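Local coordinates for protein dally-like, isoform A (PDB 6XTZ) that probably acts as a cell-surface glypican proteoglycan, binding Wnt and Hedgehog proteins and shielding the Wnt palmitoleate so that signalling can reach a distance, at residues 6-11 and 43-48; 15-20 and 236-241; 10-15 and 241-246. The protein carries 5 engineered substitutions. All blocks are in the same frame, centred on the assembly; numbering follows the deposited sequence.

Interaction 1: residues 6-11 and 43-48. With NAG (2-acetamido-2-deoxy-beta-D-glucopyranose), chain B.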
loop_
_atom_site.group_PDB
_atom_site.type_symbol
_atom_site.label_atom_id
_atom_site.label_comp_id
_atom_site.label_asym_id
_atom_site.label_seq_id
_atom_site.Cartn_x
_atom_site.Cartn_y
_atom_site.Cartn_z
ATOM N N PHE A 6 -37.660 -34.349 12.868
ATOM C CA PHE A 6 -39.098 -34.164 12.742
ATOM C C PHE A 6 -39.374 -33.098 11.690
ATOM O O PHE A 6 -38.487 -32.336 11.300
ATOM C CB PHE A 6 -39.737 -33.791 14.088
ATOM C CG PHE A 6 -39.666 -34.889 15.114
ATOM C CD1 PHE A 6 -40.613 -35.899 15.135
ATOM C CD2 PHE A 6 -38.647 -34.914 16.054
ATOM C CE1 PHE A 6 -40.549 -36.912 16.075
ATOM C CE2 PHE A 6 -38.579 -35.925 16.998
ATOM C CZ PHE A 6 -39.531 -36.925 17.007
ATOM N N SER A 7 -40.623 -33.061 11.233
ATOM C CA SER A 7 -40.983 -32.210 10.109
ATOM C C SER A 7 -40.831 -30.734 10.476
ATOM O O SER A 7 -41.205 -30.324 11.577
ATOM C CB SER A 7 -42.415 -32.488 9.660
ATOM O OG SER A 7 -42.520 -33.768 9.064
ATOM N N PRO A 8 -40.291 -29.920 9.573
ATOM C CA PRO A 8 -40.114 -28.495 9.871
ATOM C C PRO A 8 -41.433 -27.739 9.835
ATOM O O PRO A 8 -42.419 -28.167 9.229
ATOM C CB PRO A 8 -39.174 -28.019 8.760
ATOM C CG PRO A 8 -39.450 -28.950 7.623
ATOM C CD PRO A 8 -39.762 -30.284 8.248
ATOM N N ASN A 9 -41.433 -26.582 10.494
ATOM C CA ASN A 9 -42.603 -25.709 10.569
ATOM C C ASN A 9 -42.438 -24.613 9.521
ATOM O O ASN A 9 -41.772 -23.603 9.760
ATOM C CB ASN A 9 -42.757 -25.128 11.970
ATOM C CG ASN A 9 -44.064 -24.384 12.152
ATOM O OD1 ASN A 9 -44.952 -24.449 11.303
ATOM N ND2 ASN A 9 -44.189 -23.674 13.265
ATOM N N CYS A 10 -43.055 -24.816 8.355
ATOM C CA CYS A 10 -42.931 -23.855 7.267
ATOM C C CYS A 10 -43.728 -22.586 7.522
ATOM O O CYS A 10 -43.456 -21.561 6.888
ATOM C CB CYS A 10 -43.374 -24.495 5.952
ATOM S SG CYS A 10 -42.556 -26.067 5.615
ATOM N N SER A 11 -44.700 -22.627 8.436
ATOM C CA SER A 11 -45.498 -21.441 8.719
ATOM C C SER A 11 -44.704 -20.399 9.496
ATOM O O SER A 11 -45.013 -19.204 9.420
ATOM C CB SER A 11 -46.759 -21.832 9.490
ATOM O OG SER A 11 -47.542 -20.692 9.793
ATOM N N PRO A 43 -33.767 -33.908 4.202
ATOM C CA PRO A 43 -33.947 -35.131 4.985
ATOM C C PRO A 43 -35.265 -35.810 4.629
ATOM O O PRO A 43 -36.043 -35.330 3.805
ATOM C CB PRO A 43 -33.944 -34.621 6.426
ATOM C CG PRO A 43 -34.509 -33.251 6.322
ATOM C CD PRO A 43 -34.037 -32.698 4.999
ATOM N N SER A 44 -35.503 -36.953 5.274
ATOM C CA SER A 44 -36.748 -37.679 5.056
ATOM C C SER A 44 -37.948 -36.913 5.598
ATOM O O SER A 44 -39.052 -37.026 5.049
ATOM C CB SER A 44 -36.664 -39.062 5.700
ATOM O OG SER A 44 -36.144 -38.978 7.016
ATOM N N VAL A 45 -37.755 -36.124 6.658
ATOM C CA VAL A 45 -38.864 -35.390 7.256
ATOM C C VAL A 45 -39.364 -34.272 6.352
ATOM O O VAL A 45 -40.451 -33.733 6.584
ATOM C CB VAL A 45 -38.457 -34.830 8.632
ATOM C CG1 VAL A 45 -38.021 -35.956 9.554
ATOM C CG2 VAL A 45 -37.352 -33.798 8.481
ATOM N N GLY A 46 -38.603 -33.906 5.329
ATOM C CA GLY A 46 -39.017 -32.902 4.370
ATOM C C GLY A 46 -38.279 -31.588 4.568
ATOM O O GLY A 46 -37.457 -31.424 5.471
ATOM N N THR A 47 -38.601 -30.643 3.688
ATOM C CA THR A 47 -38.005 -29.316 3.705
ATOM C C THR A 47 -39.050 -28.290 3.293
ATOM O O THR A 47 -39.995 -28.605 2.565
ATOM C CB THR A 47 -36.793 -29.227 2.767
ATOM O OG1 THR A 47 -36.362 -27.863 2.669
ATOM C CG2 THR A 47 -37.153 -29.741 1.380
ATOM N N CYS A 48 -38.872 -27.059 3.766
ATOM C CA CYS A 48 -39.778 -25.967 3.434
ATOM C C CYS A 48 -39.348 -25.199 2.193
ATOM O O CYS A 48 -39.987 -24.201 1.847
ATOM C CB CYS A 48 -39.900 -24.998 4.614
ATOM S SG CYS A 48 -40.613 -25.717 6.102
HETATM C C1 NAG B . -45.394 -22.933 13.540
HETATM C C2 NAG B . -45.791 -23.053 15.011
HETATM C C3 NAG B . -47.082 -22.284 15.272
HETATM C C4 NAG B . -46.946 -20.844 14.798
HETATM C C5 NAG B . -46.498 -20.807 13.339
HETATM C C6 NAG B . -46.227 -19.407 12.839
HETATM C C7 NAG B . -45.239 -25.002 16.396
HETATM C C8 NAG B . -45.515 -26.452 16.662
HETATM N N2 NAG B . -45.937 -24.446 15.400
HETATM O O3 NAG B . -47.379 -22.313 16.663
HETATM O O4 NAG B . -48.194 -20.170 14.925
HETATM O O5 NAG B . -45.277 -21.547 13.184
HETATM O O6 NAG B . -45.751 -18.565 13.879
HETATM O O7 NAG B . -44.423 -24.364 17.053
#
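Cys10 and Cys48 are joined by a disulfide, with SG to SG at 2.0 Å. Its chi3 is -86°, so the two CB atoms are turned about a right angle apart across the S-S bond. In both cysteines SG stands anti to the carbonyl carbon, and both CB atoms point at the opposing segment. The Pro8 ring lies next to this bridge. Its CG is 3.8 Å from Cys48 SG, and CB is as near to the same sulfur. Its CD meets Gly46 O at 3.8 Å and Val45 O at 3.9 Å. With an alanine here CG and CD are gone, which would probably open a gap between the Val45 and Gly46 carbonyls and the Cys48 sulfur and let the backbone before Asn9 flex more. Val45 points its side chain at the backbone of Phe6. There CG2 meets Phe6 O at 3.4 Å, while CG1 sits by the Phe6 N and CA. A single hydrogen bond crosses the contact, from Ser7 OG to Val45 O at 3.2 Å. With OG beside its own backbone N (chi1 -69°), the hydroxyl reaches this oxygen in the carbonyl plane, on a lone pair, with a C=O...OG angle of 135°. Asn9 points away from the 43-48 segment and carries an N-linked sugar, with ND2 bonded to NAG C1 at 1.4 Å. Gly46 has a positive phi at which a CB would jam against the preceding carbonyl. The arrangement is a disulfide-linked pair of loops, one glycosylated and the other containing a type I beta turn from Pro43 to Gly46, in the cysteine-rich end of the glypican core.

Interaction 2: residues 15-20 and 236-241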
loop_
_atom_site.group_PDB
_atom_site.type_symbol
_atom_site.label_atom_id
_atom_site.label_comp_id
_atom_site.label_asym_id
_atom_site.label_seq_id
_atom_site.Cartn_x
_atom_site.Cartn_y
_atom_site.Cartn_z
ATOM N N HIS A 15 -42.709 -15.599 6.267
ATOM C CA HIS A 15 -42.376 -14.189 6.095
ATOM C C HIS A 15 -40.923 -14.004 5.679
ATOM O O HIS A 15 -40.601 -13.047 4.965
ATOM C CB HIS A 15 -42.660 -13.417 7.384
ATOM C CG HIS A 15 -41.778 -13.806 8.529
ATOM N ND1 HIS A 15 -41.971 -14.958 9.260
ATOM C CD2 HIS A 15 -40.701 -13.191 9.073
ATOM C CE1 HIS A 15 -41.049 -15.038 10.203
ATOM N NE2 HIS A 15 -40.266 -13.979 10.112
ATOM N N ILE A 16 -40.036 -14.903 6.115
ATOM C CA ILE A 16 -38.627 -14.803 5.752
ATOM C C ILE A 16 -38.446 -14.989 4.251
ATOM O O ILE A 16 -37.680 -14.259 3.609
ATOM C CB ILE A 16 -37.799 -15.823 6.554
ATOM C CG1 ILE A 16 -37.915 -15.548 8.054
ATOM C CG2 ILE A 16 -36.344 -15.792 6.120
ATOM C CD1 ILE A 16 -37.146 -16.530 8.913
ATOM N N PHE A 17 -39.149 -15.963 3.667
ATOM C CA PHE A 17 -39.034 -16.198 2.231
ATOM C C PHE A 17 -39.594 -15.027 1.433
ATOM O O PHE A 17 -39.019 -14.635 0.411
ATOM C CB PHE A 17 -39.743 -17.499 1.856
ATOM C CG PHE A 17 -39.137 -18.721 2.484
ATOM C CD1 PHE A 17 -37.761 -18.864 2.563
ATOM C CD2 PHE A 17 -39.940 -19.722 3.005
ATOM C CE1 PHE A 17 -37.199 -19.986 3.142
ATOM C CE2 PHE A 17 -39.384 -20.846 3.586
ATOM C CZ PHE A 17 -38.010 -20.976 3.656
ATOM N N GLN A 18 -40.714 -14.456 1.885
ATOM C CA GLN A 18 -41.268 -13.285 1.213
ATOM C C GLN A 18 -40.337 -12.085 1.323
ATOM O O GLN A 18 -40.270 -11.266 0.399
ATOM C CB GLN A 18 -42.643 -12.948 1.788
ATOM C CG GLN A 18 -43.707 -13.996 1.506
ATOM C CD GLN A 18 -45.057 -13.642 2.100
ATOM O OE1 GLN A 18 -45.185 -12.674 2.850
ATOM N NE2 GLN A 18 -46.074 -14.427 1.765
ATOM N N ALA A 19 -39.615 -11.962 2.440
ATOM C CA ALA A 19 -38.634 -10.893 2.579
ATOM C C ALA A 19 -37.435 -11.094 1.664
ATOM O O ALA A 19 -36.738 -10.122 1.352
ATOM C CB ALA A 19 -38.169 -10.788 4.032
ATOM N N ARG A 20 -37.180 -12.326 1.229
ATOM C CA ARG A 20 -36.072 -12.630 0.335
ATOM C C ARG A 20 -36.463 -12.552 -1.135
ATOM O O ARG A 20 -35.675 -12.957 -1.995
ATOM C CB ARG A 20 -35.507 -14.017 0.657
ATOM C CG ARG A 20 -34.867 -14.113 2.034
ATOM C CD ARG A 20 -34.528 -15.551 2.396
ATOM N NE ARG A 20 -33.891 -15.650 3.707
ATOM C CZ ARG A 20 -33.565 -16.797 4.293
ATOM N NH1 ARG A 20 -33.818 -17.949 3.688
ATOM N NH2 ARG A 20 -32.989 -16.793 5.488
ATOM N N CYS A 236 -30.321 -21.584 4.469
ATOM C CA CYS A 236 -30.870 -22.918 4.692
ATOM C C CYS A 236 -31.490 -23.093 6.073
ATOM O O CYS A 236 -32.197 -24.085 6.287
ATOM C CB CYS A 236 -29.791 -23.977 4.475
ATOM S SG CYS A 236 -29.290 -24.159 2.751
ATOM N N GLY A 237 -31.249 -22.170 7.004
ATOM C CA GLY A 237 -31.914 -22.254 8.294
ATOM C C GLY A 237 -33.421 -22.140 8.175
ATOM O O GLY A 237 -34.163 -22.857 8.850
ATOM N N ALA A 238 -33.895 -21.245 7.304
ATOM C CA ALA A 238 -35.332 -21.092 7.112
ATOM C C ALA A 238 -35.940 -22.306 6.425
ATOM O O ALA A 238 -37.132 -22.584 6.599
ATOM C CB ALA A 238 -35.625 -19.825 6.310
ATOM N N CYS A 239 -35.145 -23.040 5.641
ATOM C CA CYS A 239 -35.657 -24.241 4.992
ATOM C C CYS A 239 -35.998 -25.341 5.991
ATOM O O CYS A 239 -36.774 -26.242 5.657
ATOM C CB CYS A 239 -34.649 -24.757 3.964
ATOM S SG CYS A 239 -34.296 -23.584 2.631
ATOM N N LYS A 240 -35.442 -25.290 7.200
ATOM C CA LYS A 240 -35.805 -26.209 8.267
ATOM C C LYS A 240 -36.812 -25.611 9.242
ATOM O O LYS A 240 -36.996 -26.154 10.335
ATOM C CB LYS A 240 -34.559 -26.665 9.029
ATOM C CG LYS A 240 -33.697 -27.672 8.283
ATOM C CD LYS A 240 -32.642 -28.264 9.202
ATOM C CE LYS A 240 -31.894 -29.390 8.517
ATOM N NZ LYS A 240 -30.937 -30.070 9.433
ATOM N N GLY A 241 -37.466 -24.513 8.873
ATOM C CA GLY A 241 -38.420 -23.878 9.755
ATOM C C GLY A 241 -37.815 -23.011 10.833
ATOM O O GLY A 241 -38.555 -22.499 11.681
HETATM O O HOH W 1 -32.251 -18.727 6.981
#
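The Phe17 ring meets Ala238 with its far end. CE1 is 3.5 Å from Ala238 CB, and CZ is 3.5 Å from Ala238 O, which approaches obliquely. Cys239 N lies at the ring edge, near its plane. The guanidinium of Arg20 carries Ile16 CG2 over one face, 3.3 Å above the plane and offset toward the rim. Water 1 sits at its edge, in plane. Ala238 CB comes to this group obliquely, 3.7 Å from NH1. Phe17, Arg20 and Ile16 all meet the Ala238 methyl from the side of helix 14-19, with Ile16 CG2 at 4.1 Å from Ala238 CB.

No direct hydrogen bond crosses the contact. Water 1 instead accepts from Arg20 NH2 at 2.6 Å and from Ala238 N at 3.0 Å, and so satisfies an N-H near the start of helix 236-239. The Arg20 side chain is extended from CG to NE, with chi2 171°, which carries the guanidinium across to that helix. Its NH1 also bonds His235 O, so two different partners fix the turn of the group.

Phe17 also packs on Met53 of helix 51-110. Cys236 and Cys239 are tied by disulfides to Cys40 and Cys49. The contact joins helix 14-19 to the short, weakly bonded helix 236-239. The second ends in a Schellman motif with Gly241 as its C-prime residue, within the disulfide-rich lobe of the glypican fold.

Interaction 3: residues 10-15 and 241-246. With NAG (2-acetamido-2-deoxy-beta-D-glucopyranose), chain B.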
loop_
_atom_site.group_PDB
_atom_site.type_symbol
_atom_site.label_atom_id
_atom_site.label_comp_id
_atom_site.label_asym_id
_atom_site.label_seq_id
_atom_site.Cartn_x
_atom_site.Cartn_y
_atom_site.Cartn_z
ATOM N N CYS A 10 -43.055 -24.816 8.355
ATOM C CA CYS A 10 -42.931 -23.855 7.267
ATOM C C CYS A 10 -43.728 -22.586 7.522
ATOM O O CYS A 10 -43.456 -21.561 6.888
ATOM C CB CYS A 10 -43.374 -24.495 5.952
ATOM S SG CYS A 10 -42.556 -26.067 5.615
ATOM N N SER A 11 -44.700 -22.627 8.436
ATOM C CA SER A 11 -45.498 -21.441 8.719
ATOM C C SER A 11 -44.704 -20.399 9.496
ATOM O O SER A 11 -45.013 -19.204 9.420
ATOM C CB SER A 11 -46.759 -21.832 9.490
ATOM O OG SER A 11 -47.542 -20.692 9.793
ATOM N N ALA A 12 -43.686 -20.824 10.245
ATOM C CA ALA A 12 -42.891 -19.888 11.029
ATOM C C ALA A 12 -41.910 -19.090 10.181
ATOM O O ALA A 12 -41.410 -18.060 10.645
ATOM C CB ALA A 12 -42.129 -20.635 12.127
ATOM N N VAL A 13 -41.630 -19.531 8.954
ATOM C CA VAL A 13 -40.632 -18.904 8.101
ATOM C C VAL A 13 -41.227 -18.390 6.796
ATOM O O VAL A 13 -40.484 -18.036 5.881
ATOM C CB VAL A 13 -39.462 -19.866 7.818
ATOM C CG1 VAL A 13 -38.686 -20.146 9.093
ATOM C CG2 VAL A 13 -39.980 -21.161 7.209
ATOM N N THR A 14 -42.558 -18.337 6.690
ATOM C CA THR A 14 -43.171 -17.862 5.452
ATOM C C THR A 14 -42.868 -16.389 5.204
ATOM O O THR A 14 -42.766 -15.967 4.046
ATOM C CB THR A 14 -44.684 -18.102 5.479
ATOM O OG1 THR A 14 -45.280 -17.544 4.302
ATOM C CG2 THR A 14 -45.314 -17.469 6.711
ATOM N N HIS A 15 -42.709 -15.599 6.267
ATOM C CA HIS A 15 -42.376 -14.189 6.095
ATOM C C HIS A 15 -40.923 -14.004 5.679
ATOM O O HIS A 15 -40.601 -13.047 4.965
ATOM C CB HIS A 15 -42.660 -13.417 7.384
ATOM C CG HIS A 15 -41.778 -13.806 8.529
ATOM N ND1 HIS A 15 -41.971 -14.958 9.260
ATOM C CD2 HIS A 15 -40.701 -13.191 9.073
ATOM C CE1 HIS A 15 -41.049 -15.038 10.203
ATOM N NE2 HIS A 15 -40.266 -13.979 10.112
ATOM N N GLY A 241 -37.466 -24.513 8.873
ATOM C CA GLY A 241 -38.420 -23.878 9.755
ATOM C C GLY A 241 -37.815 -23.011 10.833
ATOM O O GLY A 241 -38.555 -22.499 11.681
ATOM N N TYR A 242 -36.497 -22.824 10.830
ATOM C CA TYR A 242 -35.824 -22.017 11.836
ATOM C C TYR A 242 -35.806 -20.553 11.418
ATOM O O TYR A 242 -35.646 -20.231 10.238
ATOM C CB TYR A 242 -34.394 -22.512 12.053
ATOM C CG TYR A 242 -34.297 -23.944 12.530
ATOM C CD1 TYR A 242 -35.221 -24.463 13.428
ATOM C CD2 TYR A 242 -33.278 -24.775 12.084
ATOM C CE1 TYR A 242 -35.131 -25.771 13.868
ATOM C CE2 TYR A 242 -33.181 -26.084 12.518
ATOM C CZ TYR A 242 -34.109 -26.577 13.409
ATOM O OH TYR A 242 -34.013 -27.880 13.842
ATOM N N THR A 243 -35.969 -19.664 12.399
ATOM C CA THR A 243 -35.943 -18.230 12.157
ATOM C C THR A 243 -34.695 -17.549 12.698
ATOM O O THR A 243 -34.503 -16.355 12.442
ATOM C CB THR A 243 -37.183 -17.562 12.771
ATOM O OG1 THR A 243 -37.174 -17.752 14.192
ATOM C CG2 THR A 243 -38.454 -18.167 12.195
ATOM N N GLU A 244 -33.845 -18.266 13.428
ATOM C CA GLU A 244 -32.684 -17.650 14.053
ATOM C C GLU A 244 -31.631 -17.280 13.015
ATOM O O GLU A 244 -31.530 -17.888 11.946
ATOM C CB GLU A 244 -32.072 -18.588 15.096
ATOM C CG GLU A 244 -32.901 -18.760 16.360
ATOM C CD GLU A 244 -34.039 -19.750 16.195
ATOM O OE1 GLU A 244 -34.833 -19.905 17.147
ATOM O OE2 GLU A 244 -34.143 -20.375 15.118
ATOM N N LYS A 245 -30.840 -16.262 13.348
ATOM C CA LYS A 245 -29.736 -15.847 12.505
ATOM C C LYS A 245 -28.591 -16.856 12.596
ATOM O O LYS A 245 -28.504 -17.627 13.554
ATOM C CB LYS A 245 -29.251 -14.458 12.918
ATOM C CG LYS A 245 -30.199 -13.328 12.554
ATOM C CD LYS A 245 -30.407 -13.247 11.049
ATOM C CE LYS A 245 -31.063 -11.933 10.648
ATOM N NZ LYS A 245 -32.376 -11.730 11.319
ATOM N N PRO A 246 -27.704 -16.876 11.603
ATOM C CA PRO A 246 -26.540 -17.763 11.681
ATOM C C PRO A 246 -25.592 -17.336 12.790
ATOM O O PRO A 246 -25.532 -16.164 13.173
ATOM C CB PRO A 246 -25.880 -17.614 10.304
ATOM C CG PRO A 246 -26.919 -16.988 9.431
ATOM C CD PRO A 246 -27.763 -16.150 10.323
HETATM C C1 NAG B . -45.394 -22.933 13.540
HETATM C C2 NAG B . -45.791 -23.053 15.011
HETATM C C3 NAG B . -47.082 -22.284 15.272
HETATM C C4 NAG B . -46.946 -20.844 14.798
HETATM C C5 NAG B . -46.498 -20.807 13.339
HETATM C C6 NAG B . -46.227 -19.407 12.839
HETATM C C7 NAG B . -45.239 -25.002 16.396
HETATM C C8 NAG B . -45.515 -26.452 16.662
HETATM N N2 NAG B . -45.937 -24.446 15.400
HETATM O O3 NAG B . -47.379 -22.313 16.663
HETATM O O4 NAG B . -48.194 -20.170 14.925
HETATM O O5 NAG B . -45.277 -21.547 13.184
HETATM O O6 NAG B . -45.751 -18.565 13.879
HETATM O O7 NAG B . -44.423 -24.364 17.053
#
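Val13 and Thr243 make the apolar part of the contact. Val13 CG1 lies 3.7 Å from Thr243 CG2, and the methyl of Ala12 is farther from the same CG2. In Val13, CG1 stands anti to the carbonyl carbon (chi1 -67°), which sets it against the 241-243 backbone. CG2 of Val13 faces Gly241 CA.

The second kind of contact is methyl against backbone. Val13 CG1 approaches Tyr242 O at 3.2 Å and Gly241 C at 3.5 Å. In return, Thr243 CG2 comes up to Ala12 O at 3.3 Å, and Ala12 CB faces Gly241 O at 4.1 Å. Each segment thus offers a methyl to a carbonyl of the other.

No hydrogen bond crosses between the segments. Gly241, without a side chain, presents its CA and carbonyl to Val13 and Ala12. The Val13 residue itself stands at the N-cap position of helix 14-19.

The sugar forms the third group. NAG O5 lies 3.4 Å from Ala12 CB, and Ser11 OG is 3.6 Å from NAG C6. The first sugar on Asn9 thus lies against Ser11 and Ala12.

With neither charge pairs nor hydrogen bonds between the segments, the contact rests on van der Waals fit of methyl groups against backbone, and probably gains little from directional polar bonds.

Overall arrangement
The three contacts cluster at one end of the elongated chain, far from its centre. Interaction 2 is buried, interaction 1 partly so, and interaction 3 lies at the surface. Interactions 2 and 3 share helix 14-19 and Gly241, and their centres are only 5 Å apart. Interactions 1 and 3 share Cys10 and Ser11, and both touch the sugar. Interaction 1 adds a disulfide and one hydrogen bond to its packing, interaction 2 mixes apolar packing with a water bridge, and interaction 3 has methyl-to-backbone packing. Cys48 N of interaction 1 probably bonds Cys239 O of interaction 2. Together they tie the N-terminal loop and helix 14-19 to loop 43-48 and to residues 236-246.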